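Local coordinates for glycosyl hydrolases family 2, sugar binding domain protein (Bacteroides uniformis str. 3978 T3 ii, PDB 6D1P) that is a beta-glucuronidase of glycoside hydrolase family 2 from a human gut bacterium, and probably hydrolyses O-glycosidic bonds to glucuronic acid, at residues N185-L190 with H331-G336; W35-Q40 with H71-E76; Y85-G90 with P178-D183. One frame throughout, in Å; residues are numbered along the deposited sequence.

Contact 1. Residues N185-L190 with H331-G336. With NA (sodium ion), chain C.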
loop_
_atom_site.group_PDB
_atom_site.type_symbol
_atom_site.label_atom_id
_atom_site.label_comp_id
_atom_site.label_asym_id
_atom_site.label_seq_id
_atom_site.Cartn_x
_atom_site.Cartn_y
_atom_site.Cartn_z
ATOM N N ASN A 185 5.977 -7.072 14.702
ATOM C CA ASN A 185 5.988 -6.925 13.243
ATOM C C ASN A 185 7.240 -7.571 12.674
ATOM O O ASN A 185 8.317 -7.471 13.270
ATOM C CB ASN A 185 5.948 -5.461 12.804
ATOM C CG ASN A 185 4.705 -4.728 13.284
ATOM O OD1 ASN A 185 4.782 -3.869 14.176
ATOM N ND2 ASN A 185 3.564 -5.032 12.674
ATOM N N LEU A 186 7.085 -8.258 11.535
ATOM C CA LEU A 186 8.206 -8.673 10.688
ATOM C C LEU A 186 8.498 -7.490 9.777
ATOM O O LEU A 186 7.981 -7.389 8.657
ATOM C CB LEU A 186 7.887 -9.933 9.891
ATOM C CG LEU A 186 8.049 -11.328 10.526
ATOM C CD1 LEU A 186 7.312 -11.464 11.855
ATOM C CD2 LEU A 186 7.592 -12.434 9.551
ATOM N N TYR A 187 9.348 -6.594 10.273
ATOM C CA TYR A 187 9.612 -5.321 9.625
ATOM C C TYR A 187 10.339 -5.500 8.293
ATOM O O TYR A 187 11.088 -6.450 8.089
ATOM C CB TYR A 187 10.442 -4.440 10.559
ATOM C CG TYR A 187 9.637 -3.717 11.610
ATOM C CD1 TYR A 187 8.536 -2.952 11.251
ATOM C CD2 TYR A 187 9.972 -3.804 12.963
ATOM C CE1 TYR A 187 7.796 -2.268 12.200
ATOM C CE2 TYR A 187 9.233 -3.119 13.938
ATOM C CZ TYR A 187 8.137 -2.356 13.539
ATOM O OH TYR A 187 7.378 -1.658 14.460
ATOM N N GLY A 188 10.127 -4.550 7.389
ATOM C CA GLY A 188 10.785 -4.555 6.092
ATOM C C GLY A 188 11.721 -3.370 5.933
ATOM O O GLY A 188 11.502 -2.302 6.510
ATOM N N GLY A 189 12.779 -3.573 5.141
ATOM C CA GLY A 189 13.641 -2.501 4.676
ATOM C C GLY A 189 15.038 -2.567 5.277
ATOM O O GLY A 189 15.403 -3.503 5.991
ATOM N N LEU A 190 15.827 -1.533 4.962
ATOM C CA LEU A 190 17.216 -1.413 5.418
ATOM C C LEU A 190 17.226 -0.652 6.742
ATOM O O LEU A 190 17.665 0.495 6.865
ATOM C CB LEU A 190 18.069 -0.733 4.351
ATOM C CG LEU A 190 18.095 -1.492 3.011
ATOM C CD1 LEU A 190 18.598 -0.615 1.881
ATOM C CD2 LEU A 190 18.933 -2.780 3.115
ATOM N N HIS A 331 12.314 -4.695 22.123
ATOM C CA HIS A 331 12.138 -5.023 20.715
ATOM C C HIS A 331 12.906 -4.012 19.885
ATOM O O HIS A 331 13.237 -2.919 20.356
ATOM C CB HIS A 331 10.658 -5.000 20.317
ATOM C CG HIS A 331 10.007 -6.349 20.290
ATOM N ND1 HIS A 331 10.442 -7.374 19.474
ATOM C CD2 HIS A 331 8.935 -6.835 20.964
ATOM C CE1 HIS A 331 9.683 -8.437 19.662
ATOM N NE2 HIS A 331 8.758 -8.138 20.557
ATOM N N GLU A 332 13.210 -4.371 18.641
ATOM C CA GLU A 332 13.805 -3.392 17.732
ATOM C C GLU A 332 12.658 -2.648 17.050
ATOM O O GLU A 332 12.239 -2.945 15.926
ATOM C CB GLU A 332 14.777 -4.059 16.766
ATOM C CG GLU A 332 16.153 -4.263 17.435
ATOM C CD GLU A 332 17.249 -4.679 16.474
ATOM O OE1 GLU A 332 16.920 -5.074 15.321
ATOM O OE2 GLU A 332 18.435 -4.613 16.876
ATOM N N ASP A 333 12.150 -1.656 17.781
ATOM C CA ASP A 333 10.898 -0.968 17.521
ATOM C C ASP A 333 10.946 0.353 18.282
ATOM O O ASP A 333 11.385 0.385 19.440
ATOM C CB ASP A 333 9.708 -1.828 17.991
ATOM C CG ASP A 333 8.364 -1.119 17.857
ATOM O OD1 ASP A 333 7.670 -1.325 16.844
ATOM O OD2 ASP A 333 7.973 -0.366 18.772
ATOM N N HIS A 334 10.522 1.434 17.629
ATOM C CA HIS A 334 10.454 2.727 18.293
ATOM C C HIS A 334 9.505 3.635 17.519
ATOM O O HIS A 334 9.310 3.466 16.310
ATOM C CB HIS A 334 11.829 3.387 18.411
ATOM C CG HIS A 334 11.855 4.525 19.380
ATOM N ND1 HIS A 334 12.265 4.377 20.689
ATOM C CD2 HIS A 334 11.472 5.820 19.249
ATOM C CE1 HIS A 334 12.163 5.537 21.313
ATOM N NE2 HIS A 334 11.681 6.429 20.463
ATOM N N ALA A 335 8.922 4.595 18.239
ATOM C CA ALA A 335 7.916 5.494 17.679
ATOM C C ALA A 335 8.446 6.251 16.467
ATOM O O ALA A 335 9.524 6.847 16.509
ATOM C CB ALA A 335 7.458 6.485 18.751
ATOM N N GLY A 336 7.681 6.230 15.383
ATOM C CA GLY A 336 8.031 6.998 14.212
ATOM C C GLY A 336 9.000 6.339 13.263
ATOM O O GLY A 336 9.137 6.810 12.127
HETATM NA NA NA C . 9.271 -0.036 21.451
HETATM O O HOH W 1 10.853 -2.099 22.521
#
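Tyr187 and Asp333 meet through a hydrogen bond. The phenol donates from OH to OD1 of Asp333. The modelled 2.4 Å between Tyr187 OH and Asp333 OD1 is shorter than such a bond normally is, so its exact length is doubtful. OD1 arrives at the edge of the ring, in its plane. The carboxylate is nearly coplanar with the phenol, at 22°. With chi1 at 175°, the Asp333 carboxylate swings away from its own backbone N and reaches the phenol. Arg602 forms a salt bridge to the same OD1, and this probably favours a charged carboxylate.

Van der Waals contact is slight. Tyr187 CE2 lies 3.6 Å from the backbone O of Glu332, obliquely to the ring. CB of Asn185 packs over one ring face, toward the rim. Glu332 is the centre of an inverse gamma turn, and Glu332 OE1 forms a salt bridge with Arg192.

This is a domain interface. The loop 185-190 belongs to the sugar-binding domain, a beta-sandwich in family 2 enzymes. The loop 331-336 follows strand 321-329 of the TIM barrel.

Metal coordination occupies the other oxygen of Asp333. Asp333 OD2 and Asp333 O each lie 3.0 Å from a sodium ion, which Asp580 also binds. A water 2.8 Å from the sodium accepts a hydrogen bond from the backbone N of His331.

Contact 2. Residues W35-Q40 with H71-E76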
loop_
_atom_site.group_PDB
_atom_site.type_symbol
_atom_site.label_atom_id
_atom_site.label_comp_id
_atom_site.label_asym_id
_atom_site.label_seq_id
_atom_site.Cartn_x
_atom_site.Cartn_y
_atom_site.Cartn_z
ATOM N N TRP A 35 19.746 8.167 -0.744
ATOM C CA TRP A 35 19.104 6.975 -1.264
ATOM C C TRP A 35 17.724 7.332 -1.800
ATOM O O TRP A 35 17.079 8.270 -1.337
ATOM C CB TRP A 35 18.958 5.906 -0.188
ATOM C CG TRP A 35 20.203 5.232 0.252
ATOM C CD1 TRP A 35 21.040 5.617 1.271
ATOM C CD2 TRP A 35 20.735 4.006 -0.265
ATOM N NE1 TRP A 35 22.062 4.700 1.410
ATOM C CE2 TRP A 35 21.898 3.708 0.476
ATOM C CE3 TRP A 35 20.339 3.135 -1.282
ATOM C CZ2 TRP A 35 22.667 2.586 0.229
ATOM C CZ3 TRP A 35 21.111 2.009 -1.523
ATOM C CH2 TRP A 35 22.262 1.746 -0.765
ATOM N N GLU A 36 17.275 6.570 -2.779
ATOM C CA GLU A 36 15.892 6.628 -3.200
ATOM C C GLU A 36 15.210 5.314 -2.847
ATOM O O GLU A 36 15.824 4.241 -2.889
ATOM C CB GLU A 36 15.785 6.900 -4.694
ATOM C CG GLU A 36 16.079 8.337 -5.067
ATOM C CD GLU A 36 15.866 8.614 -6.559
ATOM O OE1 GLU A 36 16.262 7.773 -7.391
ATOM O OE2 GLU A 36 15.283 9.672 -6.893
ATOM N N PHE A 37 13.929 5.406 -2.505
ATOM C CA PHE A 37 13.178 4.237 -2.081
ATOM C C PHE A 37 11.776 4.271 -2.683
ATOM O O PHE A 37 11.185 5.343 -2.813
ATOM C CB PHE A 37 13.113 4.169 -0.548
ATOM C CG PHE A 37 12.014 3.312 -0.049
ATOM C CD1 PHE A 37 12.140 1.926 -0.071
ATOM C CD2 PHE A 37 10.830 3.880 0.395
ATOM C CE1 PHE A 37 11.098 1.115 0.345
ATOM C CE2 PHE A 37 9.791 3.077 0.828
ATOM C CZ PHE A 37 9.927 1.690 0.809
ATOM N N ILE A 38 11.243 3.102 -3.055
ATOM C CA ILE A 38 9.850 2.993 -3.486
ATOM C C ILE A 38 9.268 1.718 -2.897
ATOM O O ILE A 38 9.929 0.679 -2.885
ATOM C CB ILE A 38 9.704 3.023 -5.033
ATOM C CG1 ILE A 38 8.243 3.134 -5.429
ATOM C CG2 ILE A 38 10.272 1.781 -5.699
ATOM C CD1 ILE A 38 8.054 3.333 -6.923
ATOM N N ARG A 39 8.031 1.788 -2.419
ATOM C CA ARG A 39 7.433 0.658 -1.704
ATOM C C ARG A 39 6.593 -0.235 -2.632
ATOM O O ARG A 39 5.384 -0.412 -2.480
ATOM C CB ARG A 39 6.613 1.159 -0.524
ATOM C CG ARG A 39 6.262 0.031 0.413
ATOM C CD ARG A 39 5.691 0.535 1.688
ATOM N NE ARG A 39 4.247 0.751 1.593
ATOM C CZ ARG A 39 3.490 1.005 2.660
ATOM N NH1 ARG A 39 4.053 1.055 3.886
ATOM N NH2 ARG A 39 2.182 1.186 2.516
ATOM N N GLN A 40 7.284 -0.841 -3.589
ATOM C CA GLN A 40 6.680 -1.773 -4.533
ATOM C C GLN A 40 7.801 -2.424 -5.318
ATOM O O GLN A 40 8.954 -1.989 -5.271
ATOM C CB GLN A 40 5.693 -1.094 -5.476
ATOM C CG GLN A 40 6.320 -0.050 -6.397
ATOM C CD GLN A 40 5.301 0.503 -7.382
ATOM O OE1 GLN A 40 4.549 1.425 -7.065
ATOM N NE2 GLN A 40 5.248 -0.081 -8.561
ATOM N N HIS A 71 16.155 2.921 7.368
ATOM C CA HIS A 71 14.816 3.176 6.874
ATOM C C HIS A 71 13.973 1.915 6.996
ATOM O O HIS A 71 14.468 0.791 6.836
ATOM C CB HIS A 71 14.865 3.646 5.429
ATOM C CG HIS A 71 13.522 3.729 4.790
ATOM N ND1 HIS A 71 12.991 2.695 4.047
ATOM C CD2 HIS A 71 12.587 4.707 4.811
ATOM C CE1 HIS A 71 11.790 3.045 3.621
ATOM N NE2 HIS A 71 11.523 4.259 4.073
ATOM N N CYS A 72 12.682 2.108 7.254
ATOM C CA CYS A 72 11.801 0.977 7.496
ATOM C C CYS A 72 10.488 1.155 6.742
ATOM O O CYS A 72 9.894 2.237 6.782
ATOM C CB CYS A 72 11.550 0.826 9.003
ATOM S SG CYS A 72 10.392 -0.468 9.428
ATOM N N PHE A 73 10.035 0.079 6.071
ATOM C CA PHE A 73 8.760 0.104 5.352
ATOM C C PHE A 73 7.610 0.550 6.248
ATOM O O PHE A 73 6.607 1.074 5.759
ATOM C CB PHE A 73 8.386 -1.287 4.807
ATOM C CG PHE A 73 9.303 -1.828 3.734
ATOM C CD1 PHE A 73 10.442 -1.147 3.334
ATOM C CD2 PHE A 73 9.008 -3.043 3.136
ATOM C CE1 PHE A 73 11.267 -1.664 2.355
ATOM C CE2 PHE A 73 9.819 -3.574 2.158
ATOM C CZ PHE A 73 10.958 -2.891 1.765
ATOM N N ASN A 74 7.712 0.313 7.552
ATOM C CA ASN A 74 6.542 0.368 8.414
ATOM C C ASN A 74 6.694 1.433 9.493
ATOM O O ASN A 74 6.063 1.347 10.556
ATOM C CB ASN A 74 6.279 -1.012 9.017
ATOM C CG ASN A 74 6.385 -2.127 7.988
ATOM O OD1 ASN A 74 7.375 -2.853 7.961
ATOM N ND2 ASN A 74 5.361 -2.268 7.128
ATOM N N ALA A 75 7.531 2.445 9.207
ATOM C CA ALA A 75 7.756 3.560 10.118
ATOM C C ALA A 75 6.447 4.139 10.643
ATOM O O ALA A 75 6.368 4.560 11.801
ATOM C CB ALA A 75 8.578 4.646 9.413
ATOM N N GLU A 76 5.416 4.166 9.820
ATOM C CA GLU A 76 4.135 4.663 10.299
ATOM C C GLU A 76 3.023 3.628 10.272
ATOM O O GLU A 76 2.172 3.633 11.171
ATOM C CB GLU A 76 3.691 5.891 9.479
ATOM C CG GLU A 76 4.155 7.215 10.066
ATOM C CD GLU A 76 3.361 8.418 9.536
ATOM O OE1 GLU A 76 3.658 9.566 9.979
ATOM O OE2 GLU A 76 2.444 8.212 8.690
#
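His71 meets Phe37 edge to face. Its CE1 sits over the centre of the phenyl ring, 3.3 Å above the plane. The ring centroids are 4.3 Å apart and the planes are inclined at 52°. The Phe37 ring leaves strand 35-38 on the side of the imidazole and lies under it. ND1 of His71 is bonded to Tyr92 OH, which helps to set the rotation of the imidazole.

Cys72 starts a type I beta turn that ends at Ala75. Its SG accepts a hydrogen bond from the backbone N of Asn74. The turn belongs to the loop between strands 65-67 and 89-96 in the sugar-binding domain. Strand 35-38 runs between these two strands in an antiparallel sheet.

Phe73 completes an aromatic cluster with Phe37 and His71. Phe73 CE1 touches Phe37 CE1 at 3.4 Å, and their planes are 33° apart, an oblique pairing. The backbone O of Phe73 takes a bent hydrogen bond from Arg39 NH1, 3.2 Å away. This O lies in the guanidinium plane, whereas NH1 is tilted 24° from the carbonyl plane. NH1 also forms a salt bridge to Asp77.

Asn74 OD1 accepts from the backbone N of Gly188.

Contact 3. Residues Y85-G90 with P178-D183. With K (potassium ion), chain K.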
loop_
_atom_site.group_PDB
_atom_site.type_symbol
_atom_site.label_atom_id
_atom_site.label_comp_id
_atom_site.label_asym_id
_atom_site.label_seq_id
_atom_site.Cartn_x
_atom_site.Cartn_y
_atom_site.Cartn_z
ATOM N N TYR A 85 -0.264 -3.511 8.285
ATOM C CA TYR A 85 1.081 -3.036 8.000
ATOM C C TYR A 85 1.596 -3.709 6.737
ATOM O O TYR A 85 1.255 -4.858 6.444
ATOM C CB TYR A 85 2.017 -3.270 9.201
ATOM C CG TYR A 85 2.649 -4.649 9.363
ATOM C CD1 TYR A 85 3.999 -4.838 9.107
ATOM C CD2 TYR A 85 1.914 -5.735 9.822
ATOM C CE1 TYR A 85 4.603 -6.061 9.283
ATOM C CE2 TYR A 85 2.505 -6.981 9.999
ATOM C CZ TYR A 85 3.861 -7.132 9.735
ATOM O OH TYR A 85 4.488 -8.345 9.903
ATOM N N TYR A 86 2.383 -2.964 5.965
ATOM C CA TYR A 86 2.751 -3.386 4.620
ATOM C C TYR A 86 3.686 -4.597 4.664
ATOM O O TYR A 86 4.684 -4.597 5.394
ATOM C CB TYR A 86 3.401 -2.220 3.872
ATOM C CG TYR A 86 3.927 -2.618 2.524
ATOM C CD1 TYR A 86 3.073 -2.707 1.417
ATOM C CD2 TYR A 86 5.262 -2.937 2.350
ATOM C CE1 TYR A 86 3.546 -3.081 0.172
ATOM C CE2 TYR A 86 5.747 -3.323 1.116
ATOM C CZ TYR A 86 4.882 -3.381 0.022
ATOM O OH TYR A 86 5.364 -3.770 -1.200
ATOM N N GLN A 87 3.359 -5.639 3.893
ATOM C CA GLN A 87 4.171 -6.860 3.840
ATOM C C GLN A 87 4.389 -7.211 2.374
ATOM O O GLN A 87 3.518 -7.808 1.728
ATOM C CB GLN A 87 3.515 -8.019 4.599
ATOM C CG GLN A 87 3.435 -7.801 6.073
ATOM C CD GLN A 87 2.786 -8.965 6.804
ATOM O OE1 GLN A 87 1.575 -9.205 6.690
ATOM N NE2 GLN A 87 3.584 -9.695 7.538
ATOM N N GLY A 88 5.559 -6.852 1.859
ATOM C CA GLY A 88 5.818 -6.956 0.447
ATOM C C GLY A 88 7.173 -6.407 0.052
ATOM O O GLY A 88 8.039 -6.148 0.887
ATOM N N PRO A 89 7.382 -6.237 -1.248
ATOM C CA PRO A 89 8.688 -5.792 -1.742
ATOM C C PRO A 89 8.807 -4.270 -1.829
ATOM O O PRO A 89 7.822 -3.528 -1.859
ATOM C CB PRO A 89 8.741 -6.433 -3.137
ATOM C CG PRO A 89 7.276 -6.360 -3.595
ATOM C CD PRO A 89 6.480 -6.670 -2.337
ATOM N N GLY A 90 10.058 -3.819 -1.859
ATOM C CA GLY A 90 10.389 -2.420 -2.055
ATOM C C GLY A 90 11.835 -2.337 -2.478
ATOM O O GLY A 90 12.597 -3.292 -2.305
ATOM N N PRO A 178 10.826 -15.533 11.533
ATOM C CA PRO A 178 9.797 -15.982 12.477
ATOM C C PRO A 178 8.426 -16.088 11.858
ATOM O O PRO A 178 8.189 -15.592 10.770
ATOM C CB PRO A 178 9.785 -14.873 13.526
ATOM C CG PRO A 178 10.044 -13.636 12.698
ATOM C CD PRO A 178 11.108 -14.092 11.702
ATOM N N SER A 179 7.505 -16.675 12.601
ATOM C CA SER A 179 6.151 -16.868 12.125
ATOM C C SER A 179 5.352 -15.589 12.206
ATOM O O SER A 179 5.460 -14.820 13.174
ATOM C CB SER A 179 5.448 -17.930 12.957
ATOM O OG SER A 179 4.054 -17.770 12.857
ATOM N N ASP A 180 4.465 -15.407 11.224
ATOM C CA ASP A 180 3.579 -14.253 11.318
ATOM C C ASP A 180 2.556 -14.387 12.440
ATOM O O ASP A 180 1.778 -13.458 12.670
ATOM C CB ASP A 180 2.864 -14.017 9.985
ATOM C CG ASP A 180 3.729 -13.245 8.988
ATOM O OD1 ASP A 180 3.962 -12.030 9.202
ATOM O OD2 ASP A 180 4.185 -13.861 8.006
ATOM N N MET A 181 2.505 -15.517 13.134
ATOM C CA MET A 181 1.721 -15.553 14.357
ATOM C C MET A 181 2.407 -14.829 15.515
ATOM O O MET A 181 1.779 -14.646 16.562
ATOM C CB MET A 181 1.420 -17.004 14.718
ATOM C CG MET A 181 0.722 -17.764 13.588
ATOM S SD MET A 181 0.242 -19.439 14.034
ATOM C CE MET A 181 -1.083 -19.085 15.194
ATOM N N SER A 182 3.658 -14.392 15.337
ATOM C CA SER A 182 4.400 -13.701 16.383
ATOM C C SER A 182 3.724 -12.395 16.772
ATOM O O SER A 182 3.082 -11.731 15.951
ATOM C CB SER A 182 5.827 -13.408 15.924
ATOM O OG SER A 182 6.573 -14.605 15.779
ATOM N N ASP A 183 3.912 -12.018 18.039
ATOM C CA ASP A 183 3.380 -10.779 18.607
ATOM C C ASP A 183 4.315 -9.578 18.384
ATOM O O ASP A 183 4.536 -8.746 19.274
ATOM C CB ASP A 183 3.088 -11.018 20.084
ATOM C CG ASP A 183 2.309 -9.883 20.736
ATOM O OD1 ASP A 183 1.372 -9.338 20.119
ATOM O OD2 ASP A 183 2.631 -9.563 21.911
HETATM K K K K . 7.147 -16.218 8.493
HETATM O O HOH W 2 3.145 -10.489 11.040
HETATM O O HOH W 3 4.281 -17.489 9.056
HETATM O O HOH W 4 6.328 -14.248 6.956
#
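Gln87 and Asp180 make the close part of this contact. Their side chains come from opposite directions. Gln87 NE2 donates a hydrogen bond to Asp180 OD1 over 2.9 Å. The bond is bent, with an angle of 138° at the hydrogen. OD1 lies in the amide plane, but NE2 comes from above the carboxylate plane, and the two groups stand 83° apart. The chain of Gln87 is extended beyond CG (chi2 -180°), which lets the amide span the gap. Gln87 OE1 is held by Arg172, and Gln40 of the second subunit also bonds to it. CG of Gln87 packs over one face of the Tyr85 ring.

The looser side is bridged by water. Tyr85 OH stays 3.8 Å from Asp180 OD1. A water in the plane of the Tyr85 ring joins them, 2.8 Å from Tyr85 OH. The phenol also bonds to the backbone N of Leu186. Asp180 OD2 lies doubtfully close, at 2.4 Å, to another water, a potassium ligand. Asp180 thus appears to reach the ion through water, as its backbone N does through a distant water ligand. Pro178 O binds it directly at 2.6 Å.

Asp180 sits in a type I beta turn from Ser179 to Ser182. Ser179 OG accepts from the backbone N of Met181 at 2.7 Å, which makes an ST turn. Asp173 and Met176 complete the protein part of a potassium site built on a loop of the sugar-binding domain.

Overall arrangement
The three contacts meet around the loop 170-193 of the sugar-binding domain. Contacts 1 and 2 have centres about 11 Å apart. They are joined by the backbone, with Gly188 O 2.8 Å from Phe73 N and Leu190 O 2.9 Å from His71 N. Contacts 1 and 3 are also about 11 Å apart, centre to centre, and join where Tyr85 OH lies 3.1 Å from Leu186 N. Contacts 2 and 3 are about 15 Å apart between centres. Asn74 ND2, 3.0 Å from Tyr86 O, links them, and both reach the same sheet and the second subunit. Contact 1 carries a sodium ion at the barrel, and contact 3 a potassium ion.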